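PDB 4LPS: Hydrogenase/urease nickel incorporation protein HypB from Helicobacter pylori, which binds nickel or zinc and hydrolyses GTP slowly, a GTPase activity essential for inserting nickel into [NiFe] hydrogenase, and is also required for urease maturation. Local coordinates for residues Lys59-Glu64 with Ala87-Lys92; Phe74-Gly79 with Lys93-His98; Leu157-Gly162 with Glu188-Arg193. All coordinates share one frame; numbering follows the deposited sequence. Where two conformers were deposited one is given.

Contact 1. Residues Lys59-Glu64 with Ala87-Lys92; sequences KTTMLE and ADRLRK. With MG (magnesium ion), chain C; GDP (guanosine-5'-diphosphate), chain D; PO4 (phosphate ion), chain E.
Arg89 and Leu90 of helix 85-91 pack against the start of the helix that follows the P-loop of this SIMIBI-class GTPase, and the two short helical segments run nearly parallel, 13° apart with axes 9.8 Å from each other. The contact is polar beside the nucleotide and apolar toward the sheet.

Arg89 comes first and bridges protein and GDP. Its chain bends at chi3, which turns the guanidinium back over helix 59-66. Thr60 CG2 sits over the centre of one face, 3.4 Å from Arg89 CZ, while the edge is given to acceptors. NH1 of Arg89 donates to Glu64 OE1 at 3.2 Å in a salt bridge; the bond lies near the guanidinium plane but reaches the oxygen from above the carboxylate plane, the two groups being turned 66° apart. Arg89 NE adds a weak bond to Glu64 OE2, and a water ties that same oxygen to the carbonyl of Arg89. At the far end NH2 of Arg89 points almost straight at GDP O2A (3.1 Å, 177°), and NH1 also reaches O1A, so the arginine joins Glu64 to the alpha-phosphate and is held from turning. The first turn of the P-loop helix grips the phosphates as well: Lys59 NZ donates to GDP O3B and to a phosphate ion probably from the crystallisation liquor. With its methyl turned to Arg89, Thr60 directs OG1 to the magnesium at 2.3 Å, a site that includes Asp86 and Glu135.

Leu90 follows. Val76 of strand 74-80 touches both Leu90 and Leu63, so this end of the interface rests on the sheet. Leu90 CD2 lies near the backbone N and CG of Glu64 and against Leu63 CB at 3.7 Å.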
loop_
_atom_site.group_PDB
_atom_site.type_symbol
_atom_site.label_atom_id
_atom_site.label_comp_id
_atom_site.label_asym_id
_atom_site.label_seq_id
_atom_site.Cartn_x
_atom_site.Cartn_y
_atom_site.Cartn_z
ATOM N N LYS A 59 0.270 6.285 -5.601
ATOM C CA LYS A 59 -0.297 5.835 -4.326
ATOM C C LYS A 59 -1.332 6.791 -3.724
ATOM O O LYS A 59 -2.448 6.380 -3.401
ATOM C CB LYS A 59 0.819 5.596 -3.302
ATOM C CG LYS A 59 1.809 4.513 -3.696
ATOM C CD LYS A 59 2.788 4.221 -2.566
ATOM C CE LYS A 59 3.715 5.399 -2.297
ATOM N NZ LYS A 59 4.354 5.920 -3.541
ATOM N N THR A 60 -0.953 8.053 -3.545
ATOM C CA THR A 60 -1.846 9.026 -2.922
ATOM C C THR A 60 -3.102 9.254 -3.764
ATOM O O THR A 60 -4.207 9.347 -3.225
ATOM C CB THR A 60 -1.138 10.372 -2.684
ATOM O OG1 THR A 60 -0.019 10.176 -1.810
ATOM C CG2 THR A 60 -2.094 11.381 -2.054
ATOM N N THR A 61 -2.930 9.332 -5.082
ATOM C CA THR A 61 -4.059 9.518 -5.991
ATOM C C THR A 61 -5.035 8.357 -5.869
ATOM O O THR A 61 -6.253 8.554 -5.850
ATOM C CB THR A 61 -3.601 9.644 -7.457
ATOM O OG1 THR A 61 -2.770 10.804 -7.608
ATOM C CG2 THR A 61 -4.801 9.760 -8.390
ATOM N N MET A 62 -4.492 7.148 -5.780
ATOM C CA MET A 62 -5.312 5.953 -5.623
ATOM C C MET A 62 -6.152 6.012 -4.351
ATOM O O MET A 62 -7.345 5.703 -4.371
ATOM C CB MET A 62 -4.438 4.704 -5.603
ATOM C CG MET A 62 -5.229 3.413 -5.553
ATOM S SD MET A 62 -4.146 2.000 -5.296
ATOM C CE MET A 62 -3.596 2.340 -3.625
ATOM N N LEU A 63 -5.522 6.402 -3.246
ATOM C CA LEU A 63 -6.222 6.517 -1.970
ATOM C C LEU A 63 -7.287 7.608 -2.023
ATOM O O LEU A 63 -8.368 7.447 -1.455
ATOM C CB LEU A 63 -5.232 6.789 -0.832
ATOM C CG LEU A 63 -4.204 5.688 -0.544
ATOM C CD1 LEU A 63 -3.294 6.082 0.601
ATOM C CD2 LEU A 63 -4.906 4.380 -0.222
ATOM N N GLU A 64 -6.977 8.718 -2.690
ATOM C CA GLU A 64 -7.958 9.782 -2.902
ATOM C C GLU A 64 -9.192 9.248 -3.624
ATOM O O GLU A 64 -10.323 9.588 -3.277
ATOM C CB GLU A 64 -7.348 10.939 -3.701
ATOM C CG GLU A 64 -6.368 11.814 -2.929
ATOM C CD GLU A 64 -5.679 12.836 -3.819
ATOM O OE1 GLU A 64 -5.256 12.466 -4.935
ATOM O OE2 GLU A 64 -5.568 14.010 -3.408
ATOM N N ALA A 87 -0.498 13.746 3.156
ATOM C CA ALA A 87 -1.494 13.689 4.223
ATOM C C ALA A 87 -2.557 14.768 4.050
ATOM O O ALA A 87 -3.744 14.526 4.279
ATOM C CB ALA A 87 -0.823 13.820 5.582
ATOM N N ASP A 88 -2.119 15.961 3.662
ATOM C CA ASP A 88 -3.027 17.078 3.416
ATOM C C ASP A 88 -3.980 16.815 2.254
ATOM O O ASP A 88 -5.169 17.119 2.348
ATOM C CB ASP A 88 -2.242 18.364 3.154
ATOM C CG ASP A 88 -1.756 19.022 4.429
ATOM O OD1 ASP A 88 -2.354 18.771 5.495
ATOM O OD2 ASP A 88 -0.779 19.801 4.360
ATOM N N ARG A 89 -3.458 16.270 1.158
ATOM C CA ARG A 89 -4.302 15.888 0.026
ATOM C C ARG A 89 -5.415 14.940 0.458
ATOM O O ARG A 89 -6.555 15.055 0.005
ATOM C CB ARG A 89 -3.470 15.229 -1.078
ATOM C CG ARG A 89 -2.684 16.194 -1.956
ATOM C CD ARG A 89 -1.627 15.456 -2.768
ATOM N NE ARG A 89 -2.224 14.537 -3.737
ATOM C CZ ARG A 89 -1.533 13.704 -4.512
ATOM N NH1 ARG A 89 -2.166 12.908 -5.360
ATOM N NH2 ARG A 89 -0.210 13.661 -4.434
ATOM N N LEU A 90 -5.074 13.998 1.332
ATOM C CA LEU A 90 -6.027 12.999 1.804
ATOM C C LEU A 90 -7.056 13.609 2.756
ATOM O O LEU A 90 -8.243 13.283 2.686
ATOM C CB LEU A 90 -5.287 11.847 2.486
ATOM C CG LEU A 90 -4.496 10.926 1.551
ATOM C CD1 LEU A 90 -3.725 9.890 2.340
ATOM C CD2 LEU A 90 -5.424 10.241 0.571
ATOM N N ARG A 91 -6.599 14.490 3.642
ATOM C CA ARG A 91 -7.490 15.132 4.607
ATOM C C ARG A 91 -8.437 16.097 3.903
ATOM O O ARG A 91 -9.575 16.282 4.336
ATOM C CB ARG A 91 -6.693 15.847 5.704
ATOM C CG ARG A 91 -6.025 14.884 6.689
ATOM C CD ARG A 91 -5.350 15.593 7.863
ATOM N NE ARG A 91 -4.208 16.417 7.470
ATOM C CZ ARG A 91 -2.950 16.151 7.807
ATOM N NH1 ARG A 91 -2.671 15.084 8.543
ATOM N NH2 ARG A 91 -1.967 16.952 7.414
ATOM N N LYS A 92 -7.956 16.719 2.831
ATOM C CA LYS A 92 -8.800 17.542 1.966
ATOM C C LYS A 92 -9.976 16.731 1.403
ATOM O O LYS A 92 -11.020 17.288 1.059
ATOM C CB LYS A 92 -7.959 18.142 0.830
ATOM C CG LYS A 92 -8.737 18.911 -0.241
ATOM C CD LYS A 92 -9.534 20.071 0.347
ATOM C CE LYS A 92 -10.169 20.927 -0.744
ATOM N NZ LYS A 92 -9.214 21.923 -1.299
HETATM MG MG MG C . 2.273 10.002 -2.192
HETATM P PB GDP D . 2.587 8.897 -5.317
HETATM O O1B GDP D . 3.765 9.831 -5.196
HETATM O O2B GDP D . 1.678 9.036 -4.122
HETATM O O3B GDP D . 3.056 7.465 -5.381
HETATM O O3A GDP D . 1.785 9.222 -6.669
HETATM P PA GDP D . 0.882 10.542 -6.868
HETATM O O1A GDP D . -0.526 10.280 -6.401
HETATM O O2A GDP D . 1.474 11.744 -6.178
HETATM O "O5'" GDP D . 0.882 10.703 -8.460
HETATM C "C5'" GDP D . 1.985 11.308 -9.129
HETATM C "C4'" GDP D . 1.505 11.835 -10.473
HETATM O "O4'" GDP D . 0.906 10.773 -11.218
HETATM C "C3'" GDP D . 0.432 12.891 -10.287
HETATM O "O3'" GDP D . 0.661 13.921 -11.253
HETATM C "C2'" GDP D . -0.869 12.197 -10.618
HETATM O "O2'" GDP D . -1.787 13.110 -11.217
HETATM C "C1'" GDP D . -0.415 11.152 -11.618
HETATM N N9 GDP D . -1.278 9.950 -11.634
HETATM C C8 GDP D . -1.693 9.207 -10.589
HETATM N N7 GDP D . -2.450 8.166 -11.017
HETATM C C5 GDP D . -2.514 8.229 -12.363
HETATM C C6 GDP D . -3.139 7.447 -13.455
HETATM O O6 GDP D . -3.822 6.432 -13.209
HETATM N N1 GDP D . -2.952 7.857 -14.716
HETATM C C2 GDP D . -2.220 8.948 -15.011
HETATM N N2 GDP D . -2.068 9.313 -16.306
HETATM N N3 GDP D . -1.619 9.709 -14.065
HETATM C C4 GDP D . -1.731 9.402 -12.756
HETATM P P PO4 E . 5.757 9.161 -2.546
HETATM O O1 PO4 E . 6.090 8.682 -1.155
HETATM O O2 PO4 E . 4.391 9.795 -2.527
HETATM O O3 PO4 E . 6.780 10.178 -2.985
HETATM O O4 PO4 E . 5.766 7.991 -3.492
HETATM O O HOH W 1 -6.923 16.220 -2.309
HETATM O O HOH W 2 2.518 11.802 -3.544
#

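Contact 2. Residues Phe74-Gly79 with Lys93-His98; sequences FCVVEG and KGVSAH. With GOL (glycerol), chain G.
Val76 and Ala97 pair side by side in a parallel bridge, their CA atoms 4.4 Å apart, within the beta-alpha-beta unit formed by strand 74-80, helix 85-91 and strand 97-101. Strand 97-101 is an outermost strand of the parallel sheet of this P-loop GTPase domain.

Three backbone hydrogen bonds zip the strands together. Val76 uses both its amide and its carbonyl, N donating to Ser96 O at 2.8 Å and O accepting from His98 N. The third, from Glu78 N to His98 O, is nearly straight at the hydrogen (179°). Weaker CA-H...O contacts fill in between them, from Ala97 CA to Val76 O and from Val77 CA to His98 O. Where the strands splay apart, a glycerol probably left from crystallisation extends the ladder: its O1 donates to Phe74 O and accepts from Ser96 N.

The apolar contacts lie on the face carrying Val76 and Ala97, which helix 85-91 covers through Leu90. Val95, whose N bonds to Leu90 O in the Schellman motif that ends this helix with Gly94 as its C-prime residue, is pivotal: with CG1 anti to its own N (chi1 -178°), that methyl wedges between Phe74 and Val76, 3.7 Å from Phe74 CE2 and equally close to Val76 CG2. Phe74 reaches Val95 because chi1 (70°) sets its ring between the backbone N and carbonyl carbon, and Val76 CG2 then lies at the ring edge. Farther along, the CB atoms of Val76 and Ala97 touch at 3.9 Å.

On the other face Val77 and His98 meet helix 110-122, and in one of its two conformers His98 bonds through NE2 to Glu123. Nearer the start of the strand, Cys75 CB lies 3.3 Å from Ser96 O.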
loop_
_atom_site.group_PDB
_atom_site.type_symbol
_atom_site.label_atom_id
_atom_site.label_comp_id
_atom_site.label_asym_id
_atom_site.label_seq_id
_atom_site.Cartn_x
_atom_site.Cartn_y
_atom_site.Cartn_z
ATOM N N PHE A 74 -11.702 3.639 5.727
ATOM C CA PHE A 74 -10.292 3.539 6.074
ATOM C C PHE A 74 -9.700 4.841 6.600
ATOM O O PHE A 74 -10.238 5.925 6.368
ATOM C CB PHE A 74 -9.490 3.064 4.857
ATOM C CG PHE A 74 -9.395 4.081 3.758
ATOM C CD1 PHE A 74 -10.447 4.263 2.875
ATOM C CD2 PHE A 74 -8.254 4.853 3.603
ATOM C CE1 PHE A 74 -10.367 5.193 1.857
ATOM C CE2 PHE A 74 -8.167 5.789 2.588
ATOM C CZ PHE A 74 -9.224 5.959 1.714
ATOM N N CYS A 75 -8.590 4.713 7.319
ATOM C CA CYS A 75 -7.769 5.853 7.704
ATOM C C CYS A 75 -6.345 5.568 7.235
ATOM O O CYS A 75 -6.018 4.429 6.891
ATOM C CB CYS A 75 -7.840 6.112 9.212
ATOM S SG CYS A 75 -7.366 4.726 10.245
ATOM N N VAL A 76 -5.500 6.590 7.206
ATOM C CA VAL A 76 -4.204 6.449 6.554
ATOM C C VAL A 76 -3.030 6.858 7.441
ATOM O O VAL A 76 -3.095 7.846 8.176
ATOM C CB VAL A 76 -4.159 7.278 5.242
ATOM C CG1 VAL A 76 -2.802 7.152 4.563
ATOM C CG2 VAL A 76 -5.258 6.835 4.290
ATOM N N VAL A 77 -1.967 6.066 7.378
ATOM C CA VAL A 77 -0.675 6.463 7.912
ATOM C C VAL A 77 0.262 6.748 6.737
ATOM O O VAL A 77 0.525 5.866 5.916
ATOM C CB VAL A 77 -0.076 5.376 8.824
ATOM C CG1 VAL A 77 1.394 5.635 9.061
ATOM C CG2 VAL A 77 -0.827 5.316 10.149
ATOM N N GLU A 78 0.754 7.983 6.655
ATOM C CA GLU A 78 1.570 8.417 5.520
ATOM C C GLU A 78 3.044 8.454 5.870
ATOM O O GLU A 78 3.430 9.040 6.884
ATOM C CB GLU A 78 1.137 9.806 5.041
ATOM C CG GLU A 78 -0.053 9.815 4.102
ATOM C CD GLU A 78 0.291 9.309 2.720
ATOM O OE1 GLU A 78 -0.645 9.095 1.925
ATOM O OE2 GLU A 78 1.493 9.132 2.421
ATOM N N GLY A 79 3.866 7.813 5.043
ATOM C CA GLY A 79 5.300 7.841 5.250
ATOM C C GLY A 79 6.031 8.670 4.210
ATOM O O GLY A 79 6.028 8.341 3.023
ATOM N N LYS A 93 -9.804 15.411 1.322
ATOM C CA LYS A 93 -10.849 14.527 0.810
ATOM C C LYS A 93 -11.693 13.868 1.903
ATOM O O LYS A 93 -12.532 13.016 1.608
ATOM C CB LYS A 93 -10.231 13.441 -0.075
ATOM C CG LYS A 93 -9.700 13.950 -1.404
ATOM C CD LYS A 93 -10.806 13.960 -2.447
ATOM C CE LYS A 93 -11.307 12.554 -2.714
ATOM N NZ LYS A 93 -12.437 12.520 -3.681
ATOM N N GLY A 94 -11.479 14.256 3.156
ATOM C CA GLY A 94 -12.261 13.705 4.251
ATOM C C GLY A 94 -11.704 12.434 4.870
ATOM O O GLY A 94 -12.376 11.786 5.677
ATOM N N VAL A 95 -10.473 12.085 4.512
ATOM C CA VAL A 95 -9.829 10.896 5.059
ATOM C C VAL A 95 -8.955 11.236 6.254
ATOM O O VAL A 95 -8.083 12.102 6.166
ATOM C CB VAL A 95 -8.954 10.188 4.007
ATOM C CG1 VAL A 95 -8.327 8.924 4.594
ATOM C CG2 VAL A 95 -9.767 9.872 2.770
ATOM N N SER A 96 -9.209 10.573 7.378
ATOM C CA SER A 96 -8.346 10.719 8.539
ATOM C C SER A 96 -6.980 10.152 8.197
ATOM O O SER A 96 -6.845 8.970 7.882
ATOM C CB SER A 96 -8.931 10.014 9.762
ATOM O OG SER A 96 -10.159 10.600 10.155
ATOM N N ALA A 97 -5.967 11.006 8.252
ATOM C CA ALA A 97 -4.630 10.633 7.821
ATOM C C ALA A 97 -3.607 11.312 8.704
ATOM O O ALA A 97 -3.786 12.466 9.095
ATOM C CB ALA A 97 -4.411 11.008 6.363
ATOM N N HIS A 98 -2.524 10.608 9.006
ATOM C CA HIS A 98 -1.448 11.224 9.762
ATOM C C HIS A 98 -0.097 10.935 9.130
ATOM O O HIS A 98 0.208 9.802 8.756
ATOM C CB HIS A 98 -1.480 10.762 11.217
ATOM C CG HIS A 98 -2.327 11.627 12.095
ATOM N ND1 HIS A 98 -1.904 12.853 12.560
ATOM C CD2 HIS A 98 -3.580 11.454 12.581
ATOM C CE1 HIS A 98 -2.853 13.394 13.300
ATOM N NE2 HIS A 98 -3.881 12.566 13.330
HETATM C C1 GOL G . -11.455 7.642 8.838
HETATM O O1 GOL G . -10.884 8.099 7.631
HETATM C C2 GOL G . -12.938 8.001 8.851
HETATM O O2 GOL G . -13.434 7.883 10.169
HETATM C C3 GOL G . -13.695 7.044 7.933
HETATM O O3 GOL G . -13.977 5.848 8.627
#

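Contact 3. Residues Leu157-Gly162 with Glu188-Arg193; sequences LSVPEG and EVFNFR
Between Val159 and Phe192 the backbones come no nearer than 6.4 Å from CA to CA, as a 3-10 turn following strand 152-158 of the GTPase sheet faces the loop that leads into helix 194-204. Two phenylalanines of this loop pack against the turn, with Val159 reaching both. Phe190 lies in a type I turn from Glu188 to Asn191, just before Phe192.

Phe192 is the buried one. With CG anti to the backbone N (chi1 -175°), its ring runs beneath Val159, whose CG2 sits over the face 4.0 Å from the centroid in a CH-pi contact. Val159 CG1 packs on Phe192 CB at 3.6 Å and also touches Phe190 CB. Gly162 C lies obliquely against CE2 of the same ring, and Ile181 and Val197 line it from strand 178-182 and helix 194-204.

Phe190 is exposed and lies over Pro160; with Glu161 and Lys165 both belong to a second set of GDP-contacting residues, distinct from the P-loop site. Within the turn, Glu161 OE2 accepts from N and OG of Ser158 and also bonds to Ser57 OG. Pro160 CA stands 3.8 Å from the Phe190 centroid, 11° off the ring normal, while CB lies over the face, nearest CZ.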
loop_
_atom_site.group_PDB
_atom_site.type_symbol
_atom_site.label_atom_id
_atom_site.label_comp_id
_atom_site.label_asym_id
_atom_site.label_seq_id
_atom_site.Cartn_x
_atom_site.Cartn_y
_atom_site.Cartn_z
ATOM N N LEU A 157 3.384 -0.719 -9.689
ATOM C CA LEU A 157 4.344 -0.452 -10.751
ATOM C C LEU A 157 3.641 0.397 -11.799
ATOM O O LEU A 157 2.697 -0.063 -12.444
ATOM C CB LEU A 157 4.873 -1.750 -11.369
ATOM C CG LEU A 157 5.724 -1.591 -12.632
ATOM C CD1 LEU A 157 6.936 -0.717 -12.356
ATOM C CD2 LEU A 157 6.154 -2.945 -13.189
ATOM N N SER A 158 4.088 1.638 -11.964
ATOM C CA SER A 158 3.424 2.536 -12.895
ATOM C C SER A 158 3.977 2.325 -14.293
ATOM O O SER A 158 5.155 2.001 -14.462
ATOM C CB SER A 158 3.576 3.997 -12.464
ATOM O OG SER A 158 4.792 4.554 -12.916
ATOM N N VAL A 159 3.101 2.464 -15.285
ATOM C CA VAL A 159 3.465 2.259 -16.683
ATOM C C VAL A 159 4.695 3.077 -17.108
ATOM O O VAL A 159 5.591 2.531 -17.754
ATOM C CB VAL A 159 2.268 2.577 -17.622
ATOM C CG1 VAL A 159 2.733 2.803 -19.050
ATOM C CG2 VAL A 159 1.252 1.451 -17.578
ATOM N N PRO A 160 4.757 4.377 -16.750
ATOM C CA PRO A 160 5.939 5.140 -17.175
ATOM C C PRO A 160 7.277 4.646 -16.614
ATOM O O PRO A 160 8.310 5.010 -17.178
ATOM C CB PRO A 160 5.643 6.556 -16.666
ATOM C CG PRO A 160 4.160 6.619 -16.561
ATOM C CD PRO A 160 3.757 5.254 -16.109
ATOM N N GLU A 161 7.270 3.859 -15.538
ATOM C CA GLU A 161 8.520 3.361 -14.957
ATOM C C GLU A 161 9.210 2.329 -15.847
ATOM O O GLU A 161 10.429 2.170 -15.790
ATOM C CB GLU A 161 8.275 2.744 -13.576
ATOM C CG GLU A 161 7.789 3.722 -12.517
ATOM C CD GLU A 161 7.347 3.034 -11.240
ATOM O OE1 GLU A 161 8.094 2.166 -10.736
ATOM O OE2 GLU A 161 6.248 3.357 -10.742
ATOM N N GLY A 162 8.432 1.633 -16.669
ATOM C CA GLY A 162 8.981 0.604 -17.539
ATOM C C GLY A 162 8.502 -0.785 -17.159
ATOM O O GLY A 162 8.366 -1.099 -15.974
ATOM N N GLU A 188 -0.275 2.634 -24.081
ATOM C CA GLU A 188 -0.013 2.797 -25.507
ATOM C C GLU A 188 1.118 3.782 -25.820
ATOM O O GLU A 188 1.991 3.488 -26.644
ATOM C CB GLU A 188 -1.292 3.234 -26.226
ATOM C CG GLU A 188 -1.373 2.764 -27.669
ATOM C CD GLU A 188 -2.752 2.947 -28.275
ATOM O OE1 GLU A 188 -3.058 4.064 -28.746
ATOM O OE2 GLU A 188 -3.529 1.966 -28.282
ATOM N N VAL A 189 1.099 4.948 -25.181
ATOM C CA VAL A 189 2.122 5.961 -25.438
ATOM C C VAL A 189 3.517 5.538 -24.961
ATOM O O VAL A 189 4.521 6.057 -25.450
ATOM C CB VAL A 189 1.755 7.315 -24.786
ATOM C CG1 VAL A 189 0.568 7.942 -25.499
ATOM C CG2 VAL A 189 1.447 7.134 -23.315
ATOM N N PHE A 190 3.584 4.595 -24.025
ATOM C CA PHE A 190 4.872 4.100 -23.545
ATOM C C PHE A 190 5.280 2.753 -24.148
ATOM O O PHE A 190 6.351 2.232 -23.826
ATOM C CB PHE A 190 4.861 3.994 -22.018
ATOM C CG PHE A 190 5.079 5.306 -21.318
ATOM C CD1 PHE A 190 6.365 5.765 -21.080
ATOM C CD2 PHE A 190 4.004 6.079 -20.899
ATOM C CE1 PHE A 190 6.580 6.971 -20.439
ATOM C CE2 PHE A 190 4.211 7.286 -20.256
ATOM C CZ PHE A 190 5.501 7.734 -20.026
ATOM N N ASN A 191 4.432 2.199 -25.015
ATOM C CA ASN A 191 4.659 0.875 -25.590
ATOM C C ASN A 191 4.928 -0.142 -24.477
ATOM O O ASN A 191 5.799 -1.009 -24.591
ATOM C CB ASN A 191 5.818 0.908 -26.595
ATOM C CG ASN A 191 5.651 1.998 -27.646
ATOM O OD1 ASN A 191 4.806 1.900 -28.539
ATOM N ND2 ASN A 191 6.464 3.046 -27.541
ATOM N N PHE A 192 4.166 -0.006 -23.396
ATOM C CA PHE A 192 4.335 -0.802 -22.189
ATOM C C PHE A 192 3.783 -2.198 -22.431
ATOM O O PHE A 192 2.672 -2.347 -22.941
ATOM C CB PHE A 192 3.613 -0.119 -21.020
ATOM C CG PHE A 192 3.809 -0.784 -19.687
ATOM C CD1 PHE A 192 2.985 -1.828 -19.281
ATOM C CD2 PHE A 192 4.784 -0.329 -18.813
ATOM C CE1 PHE A 192 3.155 -2.426 -18.041
ATOM C CE2 PHE A 192 4.956 -0.915 -17.570
ATOM C CZ PHE A 192 4.141 -1.967 -17.186
ATOM N N ARG A 193 4.558 -3.217 -22.074
ATOM C CA ARG A 193 4.129 -4.596 -22.276
ATOM C C ARG A 193 3.688 -5.252 -20.971
ATOM O O ARG A 193 4.512 -5.703 -20.171
ATOM C CB ARG A 193 5.246 -5.395 -22.960
ATOM C CG ARG A 193 5.370 -5.060 -24.447
ATOM C CD ARG A 193 6.735 -5.363 -25.062
ATOM N NE ARG A 193 7.356 -6.582 -24.557
ATOM C CZ ARG A 193 8.387 -6.592 -23.718
ATOM N NH1 ARG A 193 8.907 -5.448 -23.291
ATOM N NH2 ARG A 193 8.900 -7.742 -23.308
#

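From the N terminus, the P-loop helix 59-66 is followed by strand 74-80, helix 85-91 and strand 97-101. Contact 1 closes the loop from the first helix to the second and contact 2 that from the first of these strands to the second, so the two cross along the chain. They also touch: Arg91 NH1 probably bonds to Ala97 O, joining the helix to the outermost strand. Contact 3 follows in series, closing its loop between the end of strand 152-158 and the segment before helix 194-204. Its centre is about 23 Å from that of contact 1 and about 29 Å from that of contact 2, with which it shares the sheet.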